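Local coordinates for pectate lyase (PDB 1GXM), which cleaves polygalacturonic acid by anti-beta-elimination, the chain described here being the family 10 catalytic module of a longer protein, at residues G114-F119 against Y139-L144; A130-N135 against D176-A181; G221-L226 against T320-F325; N266-R271 against M276-Y281. One frame throughout, in Å; residues are numbered along the deposited sequence.

How the contacts relate
Contacts 1 to 3 are buried in the helical body, whereas contact 4 is only partly buried and its centre lies about 21 Å from the centre of the chain. Contacts 1 and 2 are neighbours, centres about 8 Å apart: a probable backbone hydrogen bond between L116 and T131 joins the loop of one to the strand of the other, and each rests on a helix. Contact 3 is the helix-to-helix case. Its inner helix also packs on both helices used by contacts 1 and 2, and its outer one touches W277 of contact 4. Contacts 1 and 3 are made by aliphatic side chains, in contact 3 partly against helix backbone; contact 2 adds aromatic rings, contact 4 a thioether and a tyrosine.

Contact 1: G114-F119 against Y139-L144; sequences GALPQF and YALTVL
The loop between helix 93-109 and strand 119-120 is docked on helix 136-148 through one leucine, L116, which meets A140 and L141. This is loop-on-helix packing within the helical core of the lyase module. The contact is made by a single methyl group: L116 CD1 lies 3.6 Å from A140 CB and 4.0 Å from L141 CD2. Seen from that methyl, the two partners are about 95° apart, so it sits in the notch between successive residues of the helix. The reach of L116 follows from its second torsion, which sets CD1 anti to CA (chi2 -179°), so the chain runs out extended to that methyl. A140 sends its CB toward the loop. L141 starts out less directly, and its CD2 methyl comes nearest, with L141 CG slightly farther at 4.2 Å from L116 CD1. The backbone of L116 is fixed by bonding to T131, and the other methyl of L141, CD1, is turned to I178 of helix 161-181; A140 also touches I77 of helix 77-90. Every touching atom is a saturated carbon and all three residues are buried. The association therefore rests on dispersion and on exclusion of water, and its selectivity on shape.

Contact 2: A130-N135 against D176-A181; sequences ATFNDN and DYILKA
Y177 turns its CG opposite its own backbone N (chi1 -176°), which swings the ring off the helix toward A130, while F132 holds CG opposite its carbonyl carbon (chi1 -62°) and sends its ring tip between Y177 and I178. The tyrosine's far end does the reaching: A130 CB lies 3.2 Å from Y177 OH and 3.4 Å from Y177 CZ, approaching the ring obliquely. That hydroxyl is also bonded to the carbonyl O of G197, which anchors the ring at its polar end. The two rings do not stack. Their planes are inclined by about 44°, and F132 CZ comes to the edge of the tyrosine ring, near its plane, 4.1 Å from Y177 CE1. I178 in turn brings CG1 to the edge of the phenylalanine ring, 3.8 Å from F132 CE1. These contacts join strand 130-131, paired antiparallel with 195-196, to the last turns of helix 161-181 in the helical core of the module. V222 of helix 219-226 touches both F132 and I178, and M137 of helix 136-148 touches both F132 and Y177, so helices flank the aromatic group. W192 serves both segments as well: its ring meets that of F132 with the planes at about 60°, and its NE1 is hydrogen-bonded to the backbone O of I178.

Contact 3: G221-L226 against T320-F325; sequences GVLAFL and TSIINF
No aromatic ring lies between I322 and its partners L223 and A224; the two phenylalanine rings, F225 and F325, pack on other parts of the fold. The F225 ring is turned to helices 136-148 and 161-181, where L141 and T142 of the first and I178 of the second touch it. The F325 ring packs on M227, just past the end of helix 219-226. The contact itself is aliphatic and centred on I322. Its CG1 lies 4.0 Å from L223 CB, and its terminal CD1 lies 3.9 Å from the backbone N of A224 and 4.3 Å from A224 CB. The end of I322 thus lies on the helix between L223 CB and the backbone N of A224, with I322 CD1 4.1 Å from L223 CB. This is a helix-to-helix junction, joining helix 219-226 to helix 318-329, the last of the chain, with the closest backbone approach 7.2 Å between A224 CA and I322 CA. To direct CG1 across the gap, I322 sets it opposite its backbone N (chi1 -158°), leaving CG2 in the crowded position between N and the carbonyl carbon. F246, at the end of helix 233-246, touches both L223 and I322, adding a third helix to the junction.

Contact 4: N266-R271 against M276-Y281; sequences NPIVPR and MWYRFY
Apolar packing joins I268 to M276 and Y278. I268 CG2 lies 3.9 Å from M276 SD, and I268 CG1 is nearly as close to that sulfur at 4.0 Å from M276 SD, so the thioether meets both branches of the isoleucine. The two side chains run at about a right angle to each other. Farther out, I268 CD1 reaches Y278 CE2 at 4.2 Å, coming in obliquely to the ring.

Methyl and ring form a second kind of interaction. The methionine chain bends at its last torsion (chi3 83°), which carries CE over the centre of one face of the Y278 ring, 3.7 Å above the plane. This is a methyl-on-face, CH-pi contact, so M276 CE touches both I268 and the tyrosine, which also meet each other directly.

Hydrogen bonds within each segment set the backbones. N266 OD1 accepts from I268 N at 2.8 Å, closing an Asx turn that leads into the strand; the N-H comes from above the carbonyl plane, 38° out of it. On the other side Y281 OH accepts from Y278 N at 2.9 Å with an angle of 159° at the hydrogen. The same hydroxyl is bonded to the carbonyl O of T251.

I268 and M276 both also pack on Y258. Strand 268-271 pairs antiparallel with 256-258, and strand 274-278 with 315-316, while a backbone hydrogen bond ties M276 to L253, just ahead of strand 256-258. The arrangement is thus side-chain packing between successive strands of small antiparallel sheets, set toward the outside of a mainly helical lyase module.

Contact 1: G114-F119 against Y139-L144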
loop_
_atom_site.group_PDB
_atom_site.type_symbol
_atom_site.label_atom_id
_atom_site.label_comp_id
_atom_site.label_asym_id
_atom_site.label_seq_id
_atom_site.Cartn_x
_atom_site.Cartn_y
_atom_site.Cartn_z
ATOM N N GLY A 114 -7.726 6.944 11.731
ATOM C CA GLY A 114 -6.787 7.120 10.640
ATOM C C GLY A 114 -6.806 6.006 9.608
ATOM O O GLY A 114 -6.231 6.168 8.551
ATOM N N ALA A 115 -7.447 4.891 9.907
ATOM C CA ALA A 115 -7.526 3.777 8.977
ATOM C C ALA A 115 -8.183 4.216 7.680
ATOM O O ALA A 115 -9.145 4.985 7.686
ATOM C CB ALA A 115 -8.332 2.685 9.578
ATOM N N LEU A 116 -7.704 3.675 6.569
ATOM C CA LEU A 116 -8.364 3.801 5.273
ATOM C C LEU A 116 -8.903 2.454 4.842
ATOM O O LEU A 116 -8.157 1.476 4.791
ATOM C CB LEU A 116 -7.401 4.307 4.200
ATOM C CG LEU A 116 -6.790 5.684 4.487
ATOM C CD1 LEU A 116 -5.877 6.087 3.373
ATOM C CD2 LEU A 116 -7.857 6.708 4.599
ATOM N N PRO A 117 -10.183 2.394 4.508
ATOM C CA PRO A 117 -10.802 1.161 4.039
ATOM C C PRO A 117 -10.500 0.917 2.585
ATOM O O PRO A 117 -10.080 1.794 1.847
ATOM C CB PRO A 117 -12.285 1.447 4.222
ATOM C CG PRO A 117 -12.390 2.899 3.961
ATOM C CD PRO A 117 -11.157 3.505 4.558
ATOM N N GLN A 118 -10.721 -0.308 2.158
ATOM C CA GLN A 118 -10.519 -0.681 0.777
ATOM C C GLN A 118 -11.550 -0.062 -0.160
ATOM O O GLN A 118 -11.220 0.322 -1.262
ATOM C CB GLN A 118 -10.532 -2.191 0.646
ATOM C CG GLN A 118 -10.045 -2.688 -0.686
ATOM C CD GLN A 118 -10.158 -4.198 -0.823
ATOM O OE1 GLN A 118 -9.161 -4.892 -1.112
ATOM N NE2 GLN A 118 -11.337 -4.706 -0.648
ATOM N N PHE A 119 -12.799 -0.055 0.269
ATOM C CA PHE A 119 -13.902 0.524 -0.471
ATOM C C PHE A 119 -14.621 1.497 0.437
ATOM O O PHE A 119 -14.790 1.233 1.632
ATOM C CB PHE A 119 -14.916 -0.529 -0.898
ATOM C CG PHE A 119 -14.520 -1.317 -2.091
ATOM C CD1 PHE A 119 -13.625 -2.359 -1.965
ATOM C CD2 PHE A 119 -15.061 -1.056 -3.325
ATOM C CE1 PHE A 119 -13.265 -3.103 -3.049
ATOM C CE2 PHE A 119 -14.706 -1.822 -4.417
ATOM C CZ PHE A 119 -13.806 -2.830 -4.278
ATOM N N TYR A 139 -0.044 3.909 0.146
ATOM C CA TYR A 139 0.185 4.754 -1.016
ATOM C C TYR A 139 -0.865 5.850 -1.066
ATOM O O TYR A 139 -0.568 6.929 -1.530
ATOM C CB TYR A 139 0.260 3.950 -2.314
ATOM C CG TYR A 139 1.543 3.156 -2.486
ATOM C CD1 TYR A 139 2.506 3.044 -1.474
ATOM C CD2 TYR A 139 1.760 2.470 -3.664
ATOM C CE1 TYR A 139 3.663 2.282 -1.661
ATOM C CE2 TYR A 139 2.893 1.721 -3.852
ATOM C CZ TYR A 139 3.844 1.630 -2.841
ATOM O OH TYR A 139 4.981 0.877 -3.031
ATOM N N ALA A 140 -2.063 5.599 -0.550
ATOM C CA ALA A 140 -3.058 6.672 -0.403
ATOM C C ALA A 140 -2.534 7.762 0.522
ATOM O O ALA A 140 -2.679 8.945 0.251
ATOM C CB ALA A 140 -4.351 6.145 0.109
ATOM N N LEU A 141 -1.939 7.358 1.632
ATOM C CA LEU A 141 -1.361 8.325 2.549
ATOM C C LEU A 141 -0.211 9.058 1.908
ATOM O O LEU A 141 0.011 10.224 2.184
ATOM C CB LEU A 141 -0.921 7.680 3.862
ATOM C CG LEU A 141 -2.054 7.123 4.699
ATOM C CD1 LEU A 141 -1.501 6.387 5.873
ATOM C CD2 LEU A 141 -2.980 8.231 5.164
ATOM N N THR A 142 0.553 8.372 1.072
ATOM C CA THR A 142 1.660 8.991 0.358
ATOM C C THR A 142 1.131 10.081 -0.567
ATOM O O THR A 142 1.675 11.184 -0.626
ATOM C CB THR A 142 2.438 7.947 -0.435
ATOM O OG1 THR A 142 3.025 7.004 0.476
ATOM C CG2 THR A 142 3.633 8.561 -1.186
ATOM N N VAL A 143 0.057 9.788 -1.284
ATOM C CA VAL A 143 -0.554 10.790 -2.160
ATOM C C VAL A 143 -0.967 12.001 -1.327
ATOM O O VAL A 143 -0.674 13.154 -1.685
ATOM C CB VAL A 143 -1.765 10.230 -2.910
ATOM C CG1 VAL A 143 -2.472 11.344 -3.651
ATOM C CG2 VAL A 143 -1.345 9.142 -3.874
ATOM N N LEU A 144 -1.676 11.751 -0.240
ATOM C CA LEU A 144 -2.141 12.855 0.608
ATOM C C LEU A 144 -0.966 13.634 1.178
ATOM O O LEU A 144 -1.030 14.844 1.305
ATOM C CB LEU A 144 -3.059 12.350 1.716
ATOM C CG LEU A 144 -4.396 11.813 1.211
ATOM C CD1 LEU A 144 -5.118 11.165 2.367
ATOM C CD2 LEU A 144 -5.237 12.904 0.580
#

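Contact 2: A130-N135 against D176-A181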
loop_
_atom_site.group_PDB
_atom_site.type_symbol
_atom_site.label_atom_id
_atom_site.label_comp_id
_atom_site.label_asym_id
_atom_site.label_seq_id
_atom_site.Cartn_x
_atom_site.Cartn_y
_atom_site.Cartn_z
ATOM N N ALA A 130 -8.877 -1.461 7.758
ATOM C CA ALA A 130 -7.694 -0.721 7.348
ATOM C C ALA A 130 -6.939 -1.621 6.375
ATOM O O ALA A 130 -6.522 -2.726 6.725
ATOM C CB ALA A 130 -6.815 -0.410 8.550
ATOM N N THR A 131 -6.776 -1.154 5.144
ATOM C CA THR A 131 -6.333 -2.021 4.052
ATOM C C THR A 131 -4.967 -1.635 3.571
ATOM O O THR A 131 -4.796 -0.711 2.803
ATOM C CB THR A 131 -7.322 -1.961 2.927
ATOM O OG1 THR A 131 -8.570 -2.448 3.417
ATOM C CG2 THR A 131 -6.918 -2.930 1.811
ATOM N N PHE A 132 -3.977 -2.382 4.026
ATOM C CA PHE A 132 -2.636 -2.227 3.506
ATOM C C PHE A 132 -2.433 -2.998 2.226
ATOM O O PHE A 132 -1.565 -2.672 1.447
ATOM C CB PHE A 132 -1.597 -2.631 4.542
ATOM C CG PHE A 132 -1.646 -1.793 5.774
ATOM C CD1 PHE A 132 -1.384 -0.443 5.708
ATOM C CD2 PHE A 132 -1.967 -2.326 7.006
ATOM C CE1 PHE A 132 -1.424 0.341 6.828
ATOM C CE2 PHE A 132 -2.020 -1.535 8.121
ATOM C CZ PHE A 132 -1.738 -0.210 8.034
ATOM N N ASN A 133 -3.284 -3.980 1.990
ATOM C CA ASN A 133 -3.281 -4.787 0.794
ATOM C C ASN A 133 -3.120 -3.965 -0.452
ATOM O O ASN A 133 -3.748 -2.932 -0.613
ATOM C CB ASN A 133 -4.597 -5.553 0.705
ATOM C CG ASN A 133 -4.539 -6.668 -0.281
ATOM O OD1 ASN A 133 -3.852 -7.658 -0.057
ATOM N ND2 ASN A 133 -5.260 -6.540 -1.374
ATOM N N ASP A 134 -2.275 -4.461 -1.351
ATOM C CA ASP A 134 -1.981 -3.800 -2.619
ATOM C C ASP A 134 -1.508 -2.370 -2.432
ATOM O O ASP A 134 -1.773 -1.491 -3.238
ATOM C CB ASP A 134 -3.204 -3.818 -3.527
ATOM C CG ASP A 134 -2.798 -3.970 -4.983
ATOM O OD1 ASP A 134 -3.673 -3.866 -5.852
ATOM O OD2 ASP A 134 -1.618 -4.187 -5.343
ATOM N N ASN A 135 -0.784 -2.143 -1.352
ATOM C CA ASN A 135 -0.250 -0.840 -0.997
ATOM C C ASN A 135 -1.314 0.240 -0.857
ATOM O O ASN A 135 -1.003 1.411 -0.936
ATOM C CB ASN A 135 0.821 -0.414 -2.008
ATOM C CG ASN A 135 2.015 -1.289 -1.965
ATOM O OD1 ASN A 135 2.502 -1.640 -0.880
ATOM N ND2 ASN A 135 2.515 -1.658 -3.136
ATOM N N ASP A 176 -0.512 7.783 12.758
ATOM C CA ASP A 176 -0.872 7.345 14.083
ATOM C C ASP A 176 -1.439 5.930 14.023
ATOM O O ASP A 176 -1.090 5.080 14.834
ATOM C CB ASP A 176 -1.865 8.330 14.694
ATOM C CG ASP A 176 -2.150 8.038 16.127
ATOM O OD1 ASP A 176 -1.263 8.290 16.969
ATOM O OD2 ASP A 176 -3.230 7.537 16.485
ATOM N N TYR A 177 -2.362 5.699 13.080
ATOM C CA TYR A 177 -2.923 4.368 12.904
ATOM C C TYR A 177 -1.837 3.306 12.695
ATOM O O TYR A 177 -1.821 2.257 13.325
ATOM C CB TYR A 177 -3.933 4.337 11.732
ATOM C CG TYR A 177 -4.551 2.989 11.649
ATOM C CD1 TYR A 177 -3.937 1.966 10.932
ATOM C CD2 TYR A 177 -5.690 2.689 12.368
ATOM C CE1 TYR A 177 -4.435 0.726 10.937
ATOM C CE2 TYR A 177 -6.205 1.439 12.376
ATOM C CZ TYR A 177 -5.570 0.441 11.648
ATOM O OH TYR A 177 -6.052 -0.843 11.674
ATOM N N ILE A 178 -0.955 3.589 11.758
ATOM C CA ILE A 178 0.108 2.667 11.402
ATOM C C ILE A 178 0.978 2.340 12.612
ATOM O O ILE A 178 1.296 1.200 12.867
ATOM C CB ILE A 178 0.925 3.238 10.242
ATOM C CG1 ILE A 178 0.105 3.126 8.951
ATOM C CG2 ILE A 178 2.253 2.530 10.104
ATOM C CD1 ILE A 178 0.646 3.933 7.848
ATOM N N LEU A 179 1.302 3.354 13.388
ATOM C CA LEU A 179 2.136 3.148 14.557
ATOM C C LEU A 179 1.420 2.298 15.605
ATOM O O LEU A 179 2.030 1.423 16.207
ATOM C CB LEU A 179 2.545 4.479 15.159
ATOM C CG LEU A 179 3.481 5.323 14.315
ATOM C CD1 LEU A 179 3.639 6.708 14.930
ATOM C CD2 LEU A 179 4.834 4.650 14.101
ATOM N N LYS A 180 0.123 2.536 15.803
ATOM C CA LYS A 180 -0.661 1.755 16.759
ATOM C C LYS A 180 -0.889 0.322 16.278
ATOM O O LYS A 180 -1.003 -0.605 17.071
ATOM C CB LYS A 180 -1.986 2.437 17.041
ATOM C CG LYS A 180 -1.853 3.575 18.004
ATOM C CD LYS A 180 -3.163 4.297 18.151
ATOM C CE LYS A 180 -3.098 5.306 19.285
ATOM N NZ LYS A 180 -2.028 6.282 19.050
ATOM N N ALA A 181 -0.940 0.138 14.962
ATOM C CA ALA A 181 -1.236 -1.170 14.398
ATOM C C ALA A 181 -0.020 -2.070 14.319
ATOM O O ALA A 181 -0.149 -3.284 14.204
ATOM C CB ALA A 181 -1.859 -1.023 13.035
#

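Contact 3: G221-L226 against T320-F325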
loop_
_atom_site.group_PDB
_atom_site.type_symbol
_atom_site.label_atom_id
_atom_site.label_comp_id
_atom_site.label_asym_id
_atom_site.label_seq_id
_atom_site.Cartn_x
_atom_site.Cartn_y
_atom_site.Cartn_z
ATOM N N GLY A 221 5.648 -1.279 1.732
ATOM C CA GLY A 221 5.065 0.001 1.399
ATOM C C GLY A 221 4.727 0.809 2.626
ATOM O O GLY A 221 4.773 2.037 2.601
ATOM N N VAL A 222 4.338 0.136 3.697
ATOM C CA VAL A 222 4.036 0.849 4.941
ATOM C C VAL A 222 5.314 1.514 5.447
ATOM O O VAL A 222 5.329 2.678 5.824
ATOM C CB VAL A 222 3.477 -0.093 6.007
ATOM C CG1 VAL A 222 3.231 0.678 7.292
ATOM C CG2 VAL A 222 2.178 -0.732 5.553
ATOM N N LEU A 223 6.404 0.763 5.467
ATOM C CA LEU A 223 7.692 1.330 5.849
ATOM C C LEU A 223 8.112 2.471 4.935
ATOM O O LEU A 223 8.595 3.496 5.380
ATOM C CB LEU A 223 8.761 0.249 5.892
ATOM C CG LEU A 223 8.549 -0.747 7.015
ATOM C CD1 LEU A 223 9.441 -1.976 6.836
ATOM C CD2 LEU A 223 8.789 -0.150 8.389
ATOM N N ALA A 224 7.909 2.293 3.647
ATOM C CA ALA A 224 8.262 3.323 2.690
ATOM C C ALA A 224 7.456 4.589 2.991
ATOM O O ALA A 224 8.000 5.692 3.002
ATOM C CB ALA A 224 8.002 2.836 1.292
ATOM N N PHE A 225 6.162 4.452 3.239
ATOM C CA PHE A 225 5.369 5.611 3.628
ATOM C C PHE A 225 5.905 6.260 4.902
ATOM O O PHE A 225 6.053 7.474 4.969
ATOM C CB PHE A 225 3.899 5.274 3.839
ATOM C CG PHE A 225 3.193 6.359 4.555
ATOM C CD1 PHE A 225 2.970 7.572 3.938
ATOM C CD2 PHE A 225 2.885 6.216 5.889
ATOM C CE1 PHE A 225 2.413 8.622 4.653
ATOM C CE2 PHE A 225 2.348 7.254 6.595
ATOM C CZ PHE A 225 2.092 8.449 5.964
ATOM N N LEU A 226 6.175 5.468 5.922
ATOM C CA LEU A 226 6.699 6.033 7.164
ATOM C C LEU A 226 7.979 6.785 6.944
ATOM O O LEU A 226 8.213 7.795 7.600
ATOM C CB LEU A 226 6.893 4.974 8.231
ATOM C CG LEU A 226 5.618 4.419 8.844
ATOM C CD1 LEU A 226 6.033 3.294 9.797
ATOM C CD2 LEU A 226 4.781 5.459 9.566
ATOM N N THR A 320 14.109 -6.936 -0.330
ATOM C CA THR A 320 15.291 -6.354 -0.969
ATOM C C THR A 320 15.194 -4.862 -1.082
ATOM O O THR A 320 16.099 -4.133 -0.682
ATOM C CB THR A 320 15.498 -7.012 -2.327
ATOM O OG1 THR A 320 15.719 -8.405 -2.082
ATOM C CG2 THR A 320 16.756 -6.480 -3.036
ATOM N N SER A 321 14.088 -4.391 -1.609
ATOM C CA SER A 321 13.962 -2.978 -1.916
ATOM C C SER A 321 14.029 -2.128 -0.632
ATOM O O SER A 321 14.742 -1.127 -0.567
ATOM C CB SER A 321 12.681 -2.713 -2.692
ATOM O OG SER A 321 11.554 -2.990 -1.929
ATOM N N ILE A 322 13.296 -2.527 0.393
ATOM C CA ILE A 322 13.259 -1.706 1.594
ATOM C C ILE A 322 14.541 -1.810 2.381
ATOM O O ILE A 322 14.965 -0.848 2.989
ATOM C CB ILE A 322 12.017 -2.016 2.478
ATOM C CG1 ILE A 322 11.706 -0.827 3.388
ATOM C CG2 ILE A 322 12.161 -3.305 3.247
ATOM C CD1 ILE A 322 11.213 0.395 2.652
ATOM N N ILE A 323 15.171 -2.974 2.362
ATOM C CA ILE A 323 16.438 -3.164 3.073
ATOM C C ILE A 323 17.518 -2.320 2.431
ATOM O O ILE A 323 18.268 -1.631 3.121
ATOM C CB ILE A 323 16.832 -4.649 3.081
ATOM C CG1 ILE A 323 15.887 -5.394 4.020
ATOM C CG2 ILE A 323 18.300 -4.827 3.470
ATOM C CD1 ILE A 323 16.024 -6.877 3.927
ATOM N N ASN A 324 17.569 -2.325 1.111
ATOM C CA ASN A 324 18.597 -1.566 0.419
ATOM C C ASN A 324 18.372 -0.082 0.603
ATOM O O ASN A 324 19.317 0.679 0.762
ATOM C CB ASN A 324 18.662 -1.926 -1.061
ATOM C CG ASN A 324 19.263 -3.311 -1.299
ATOM O OD1 ASN A 324 19.099 -3.881 -2.374
ATOM N ND2 ASN A 324 19.909 -3.866 -0.283
ATOM N N PHE A 325 17.115 0.340 0.600
ATOM C CA PHE A 325 16.788 1.745 0.826
ATOM C C PHE A 325 17.133 2.131 2.250
ATOM O O PHE A 325 17.753 3.179 2.473
ATOM C CB PHE A 325 15.315 2.016 0.544
ATOM C CG PHE A 325 14.919 3.445 0.737
ATOM C CD1 PHE A 325 15.549 4.446 0.032
ATOM C CD2 PHE A 325 13.930 3.785 1.627
ATOM C CE1 PHE A 325 15.191 5.764 0.219
ATOM C CE2 PHE A 325 13.564 5.093 1.795
ATOM C CZ PHE A 325 14.203 6.078 1.103
#

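Contact 4: N266-R271 against M276-Y281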
loop_
_atom_site.group_PDB
_atom_site.type_symbol
_atom_site.label_atom_id
_atom_site.label_comp_id
_atom_site.label_asym_id
_atom_site.label_seq_id
_atom_site.Cartn_x
_atom_site.Cartn_y
_atom_site.Cartn_z
ATOM N N ASN A 266 6.304 -26.900 -6.581
ATOM C CA ASN A 266 6.827 -26.130 -5.455
ATOM C C ASN A 266 7.645 -24.956 -5.964
ATOM O O ASN A 266 8.730 -25.145 -6.495
ATOM C CB ASN A 266 7.685 -26.990 -4.537
ATOM C CG ASN A 266 8.029 -26.289 -3.245
ATOM O OD1 ASN A 266 7.902 -25.071 -3.147
ATOM N ND2 ASN A 266 8.485 -27.035 -2.252
ATOM N N PRO A 267 7.153 -23.735 -5.779
ATOM C CA PRO A 267 7.868 -22.543 -6.241
ATOM C C PRO A 267 8.975 -22.096 -5.318
ATOM O O PRO A 267 9.698 -21.161 -5.665
ATOM C CB PRO A 267 6.774 -21.489 -6.270
ATOM C CG PRO A 267 5.868 -21.876 -5.156
ATOM C CD PRO A 267 5.896 -23.375 -5.096
ATOM N N ILE A 268 9.112 -22.719 -4.162
ATOM C CA ILE A 268 10.141 -22.313 -3.216
ATOM C C ILE A 268 11.333 -23.191 -3.476
ATOM O O ILE A 268 11.345 -24.380 -3.140
ATOM C CB ILE A 268 9.649 -22.441 -1.777
ATOM C CG1 ILE A 268 8.440 -21.512 -1.568
ATOM C CG2 ILE A 268 10.795 -22.097 -0.795
ATOM C CD1 ILE A 268 7.698 -21.735 -0.269
ATOM N N VAL A 269 12.316 -22.603 -4.129
ATOM C CA VAL A 269 13.424 -23.388 -4.655
ATOM C C VAL A 269 14.762 -22.835 -4.223
ATOM O O VAL A 269 14.894 -21.654 -3.977
ATOM C CB VAL A 269 13.364 -23.471 -6.192
ATOM C CG1 VAL A 269 12.074 -24.135 -6.617
ATOM C CG2 VAL A 269 13.529 -22.118 -6.837
ATOM N N PRO A 270 15.764 -23.684 -4.097
ATOM C CA PRO A 270 17.095 -23.207 -3.762
ATOM C C PRO A 270 17.658 -22.235 -4.782
ATOM O O PRO A 270 17.472 -22.364 -5.997
ATOM C CB PRO A 270 17.929 -24.480 -3.750
ATOM C CG PRO A 270 16.996 -25.557 -3.537
ATOM C CD PRO A 270 15.719 -25.156 -4.200
ATOM N N ARG A 271 18.327 -21.237 -4.241
ATOM C CA ARG A 271 19.092 -20.279 -5.023
ATOM C C ARG A 271 20.186 -19.752 -4.106
ATOM O O ARG A 271 19.931 -19.024 -3.141
ATOM C CB ARG A 271 18.218 -19.141 -5.522
ATOM C CG ARG A 271 18.976 -18.135 -6.373
ATOM C CD ARG A 271 18.103 -17.060 -7.000
ATOM N NE ARG A 271 18.918 -16.023 -7.643
ATOM C CZ ARG A 271 18.489 -15.158 -8.567
ATOM N NH1 ARG A 271 17.251 -15.202 -9.012
ATOM N NH2 ARG A 271 19.332 -14.258 -9.064
ATOM N N MET A 276 14.557 -15.169 0.439
ATOM C CA MET A 276 13.141 -15.151 0.106
ATOM C C MET A 276 12.378 -14.682 1.327
ATOM O O MET A 276 12.711 -15.003 2.463
ATOM C CB MET A 276 12.647 -16.539 -0.292
ATOM C CG MET A 276 11.278 -16.539 -0.911
ATOM S SD MET A 276 10.558 -18.168 -1.010
ATOM C CE MET A 276 9.875 -18.303 0.664
ATOM N N TRP A 277 11.307 -13.960 1.068
ATOM C CA TRP A 277 10.359 -13.609 2.107
ATOM C C TRP A 277 9.049 -14.290 1.820
ATOM O O TRP A 277 8.653 -14.459 0.672
ATOM C CB TRP A 277 10.154 -12.082 2.179
ATOM C CG TRP A 277 11.339 -11.395 2.753
ATOM C CD1 TRP A 277 11.522 -11.027 4.046
ATOM C CD2 TRP A 277 12.555 -11.057 2.062
ATOM N NE1 TRP A 277 12.763 -10.466 4.209
ATOM C CE2 TRP A 277 13.410 -10.458 3.002
ATOM C CE3 TRP A 277 12.983 -11.148 0.738
ATOM C CZ2 TRP A 277 14.666 -9.991 2.676
ATOM C CZ3 TRP A 277 14.229 -10.667 0.414
ATOM C CH2 TRP A 277 15.058 -10.096 1.381
ATOM N N TYR A 278 8.371 -14.699 2.881
ATOM C CA TYR A 278 7.030 -15.207 2.757
ATOM C C TYR A 278 6.021 -14.076 2.659
ATOM O O TYR A 278 6.219 -12.984 3.190
ATOM C CB TYR A 278 6.675 -16.089 3.940
ATOM C CG TYR A 278 7.460 -17.373 3.975
ATOM C CD1 TYR A 278 8.695 -17.445 4.595
ATOM C CD2 TYR A 278 6.969 -18.516 3.376
ATOM C CE1 TYR A 278 9.407 -18.630 4.616
ATOM C CE2 TYR A 278 7.681 -19.697 3.382
ATOM C CZ TYR A 278 8.886 -19.749 4.011
ATOM O OH TYR A 278 9.577 -20.937 4.012
ATOM N N ARG A 279 4.915 -14.353 1.995
ATOM C CA ARG A 279 3.817 -13.410 1.982
ATOM C C ARG A 279 3.133 -13.294 3.343
ATOM O O ARG A 279 2.673 -12.205 3.709
ATOM C CB ARG A 279 2.817 -13.810 0.923
ATOM C CG ARG A 279 1.752 -12.791 0.653
ATOM C CD ARG A 279 1.192 -12.969 -0.686
ATOM N NE ARG A 279 0.233 -11.947 -1.046
ATOM C CZ ARG A 279 -0.249 -11.819 -2.251
ATOM N NH1 ARG A 279 0.124 -12.654 -3.190
ATOM N NH2 ARG A 279 -1.118 -10.865 -2.518
ATOM N N PHE A 280 3.069 -14.409 4.056
ATOM C CA PHE A 280 2.395 -14.491 5.346
ATOM C C PHE A 280 3.310 -15.118 6.368
ATOM O O PHE A 280 3.840 -16.198 6.139
ATOM C CB PHE A 280 1.149 -15.353 5.239
ATOM C CG PHE A 280 0.196 -14.912 4.171
ATOM C CD1 PHE A 280 -0.682 -13.863 4.390
ATOM C CD2 PHE A 280 0.179 -15.547 2.948
ATOM C CE1 PHE A 280 -1.525 -13.455 3.396
ATOM C CE2 PHE A 280 -0.665 -15.140 1.957
ATOM C CZ PHE A 280 -1.542 -14.103 2.189
ATOM N N TYR A 281 3.453 -14.456 7.504
ATOM C CA TYR A 281 4.165 -14.996 8.644
ATOM C C TYR A 281 3.237 -15.087 9.833
ATOM O O TYR A 281 2.431 -14.200 10.086
ATOM C CB TYR A 281 5.301 -14.085 9.066
ATOM C CG TYR A 281 6.428 -14.036 8.097
ATOM C CD1 TYR A 281 6.397 -13.184 7.021
ATOM C CD2 TYR A 281 7.521 -14.869 8.250
ATOM C CE1 TYR A 281 7.443 -13.123 6.139
ATOM C CE2 TYR A 281 8.563 -14.834 7.365
ATOM C CZ TYR A 281 8.537 -13.954 6.310
ATOM O OH TYR A 281 9.570 -13.888 5.398
#